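Local structure of serine-tRNA ligase (Naegleria fowleri, 6BLJ) at residues I25-Q30 against T38-V43. The protein probably attaches serine to its cognate tRNA in the cytoplasm, first activating the amino acid with ATP, as class II seryl-tRNA synthetases do. Numbering follows the deposited sequence.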
# COMPACT_ATOMS: atom_id res chain seq x y z
N ILE A 25 -4.27 34.06 -14.19
CA ILE A 25 -5.46 33.25 -13.94
C ILE A 25 -5.07 31.92 -13.29
O ILE A 25 -5.74 31.43 -12.38
CB ILE A 25 -6.22 33.03 -15.26
CG1 ILE A 25 -6.95 34.31 -15.65
CG2 ILE A 25 -7.22 31.88 -15.15
CD1 ILE A 25 -7.54 34.25 -17.01
N ILE A 26 -3.96 31.33 -13.76
CA ILE A 26 -3.50 30.07 -13.20
C ILE A 26 -2.93 30.27 -11.80
O ILE A 26 -3.11 29.42 -10.92
CB ILE A 26 -2.47 29.42 -14.14
CG1 ILE A 26 -2.93 29.52 -15.60
CG2 ILE A 26 -2.26 27.95 -13.75
CD1 ILE A 26 -1.92 28.99 -16.63
N ARG A 27 -2.21 31.37 -11.58
CA ARG A 27 -1.72 31.65 -10.23
C ARG A 27 -2.88 31.83 -9.27
O ARG A 27 -2.88 31.28 -8.16
CB ARG A 27 -0.82 32.89 -10.22
CG ARG A 27 0.50 32.66 -10.92
CD ARG A 27 1.47 33.81 -10.68
NE ARG A 27 2.51 33.83 -11.71
CZ ARG A 27 2.45 34.57 -12.81
NH1 ARG A 27 1.42 35.37 -13.03
NH2 ARG A 27 3.44 34.51 -13.69
N GLU A 28 -3.90 32.58 -9.69
CA GLU A 28 -5.07 32.79 -8.85
C GLU A 28 -5.78 31.47 -8.55
O GLU A 28 -6.24 31.25 -7.42
CB GLU A 28 -6.02 33.79 -9.51
CG GLU A 28 -7.08 34.35 -8.57
CD GLU A 28 -6.49 35.11 -7.38
OE1 GLU A 28 -7.11 35.09 -6.30
OE2 GLU A 28 -5.42 35.74 -7.54
N SER A 29 -5.88 30.58 -9.54
CA SER A 29 -6.50 29.27 -9.30
C SER A 29 -5.69 28.47 -8.30
O SER A 29 -6.25 27.81 -7.41
CB SER A 29 -6.66 28.51 -10.62
OG SER A 29 -7.33 27.26 -10.45
N GLN A 30 -4.36 28.54 -8.40
CA GLN A 30 -3.50 27.83 -7.44
C GLN A 30 -3.67 28.40 -6.03
O GLN A 30 -3.68 27.64 -5.05
CB GLN A 30 -2.04 27.91 -7.90
CG GLN A 30 -1.76 27.08 -9.13
CD GLN A 30 -1.89 25.59 -8.86
OE1 GLN A 30 -2.93 24.99 -9.16
NE2 GLN A 30 -0.84 24.98 -8.31
N THR A 38 4.08 28.49 -7.32
CA THR A 38 5.31 28.60 -8.10
C THR A 38 5.31 27.69 -9.32
O THR A 38 6.16 27.87 -10.20
CB THR A 38 6.54 28.26 -7.26
OG1 THR A 38 6.57 26.84 -7.01
CG2 THR A 38 6.53 29.00 -5.94
N LEU A 39 4.43 26.69 -9.37
CA LEU A 39 4.39 25.83 -10.55
C LEU A 39 4.12 26.62 -11.82
O LEU A 39 4.55 26.23 -12.91
CB LEU A 39 3.34 24.73 -10.39
CG LEU A 39 3.54 23.74 -9.24
CD1 LEU A 39 2.36 22.79 -9.16
CD2 LEU A 39 4.84 22.96 -9.41
N VAL A 40 3.39 27.73 -11.71
CA VAL A 40 3.06 28.52 -12.89
C VAL A 40 4.32 29.12 -13.50
O VAL A 40 4.59 28.97 -14.70
CB VAL A 40 2.02 29.60 -12.53
CG1 VAL A 40 1.68 30.48 -13.74
CG2 VAL A 40 0.74 28.94 -11.97
N ASP A 41 5.15 29.76 -12.66
CA ASP A 41 6.39 30.33 -13.17
C ASP A 41 7.36 29.25 -13.63
O ASP A 41 8.10 29.47 -14.60
CB ASP A 41 7.06 31.19 -12.10
CG ASP A 41 6.35 32.50 -11.87
OD1 ASP A 41 5.57 32.92 -12.76
OD2 ASP A 41 6.58 33.13 -10.82
N LYS A 42 7.36 28.09 -12.97
CA LYS A 42 8.21 26.99 -13.42
C LYS A 42 7.82 26.52 -14.81
O LYS A 42 8.70 26.23 -15.64
CB LYS A 42 8.16 25.82 -12.43
N VAL A 43 6.52 26.42 -15.09
CA VAL A 43 6.07 26.03 -16.43
C VAL A 43 6.49 27.09 -17.45
O VAL A 43 6.97 26.76 -18.54
CB VAL A 43 4.55 25.79 -16.45
CG1 VAL A 43 4.07 25.63 -17.90
CG2 VAL A 43 4.18 24.53 -15.65
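The helical segments that bring R27 against V40 run roughly antiparallel, at 149°, with their axes 9.1 Å apart. Their nearest CA atoms are those of R27 and V40, at 6.3 Å. The pairing illustrates how one small apolar side chain can serve several partners. V40 points toward the other helix and divides its branches: CG2 packs on I26 CG2 at 3.6 Å, while CG1, anti to the backbone N (chi1 178°), lies against the R27 chain, 3.8 Å from CG, and over one face of its guanidinium. The R27 chain passes slantwise over V40, and its extension from CG to NE carries the guanidinium past the valine to D41. There NH2 meets OD1 of D41 at 2.8 Å in a nearly straight hydrogen bond that is part of a salt bridge, approaching OD1 nearly along its C-O bond, with OD1 almost in the guanidinium plane; NE adds a long, weak bond to the same oxygen. OD1 alone takes both bonds, and the carboxylate and guanidinium planes are turned 60° against each other; NH1 makes a salt bridge to E24. On the other flank Q30, bent at chi2, brings NE2 within 4.0 Å of L39 CD1, and NE2 hydrogen-bonds to the carbonyl O of D36, in the link between the helices. Helix 23-32 thus folds back on the start of helix 38-76, whose L39 and V43 rest on V146 of helix 114-147, its partner in the long arm that probably binds tRNA, as in other seryl-tRNA synthetases.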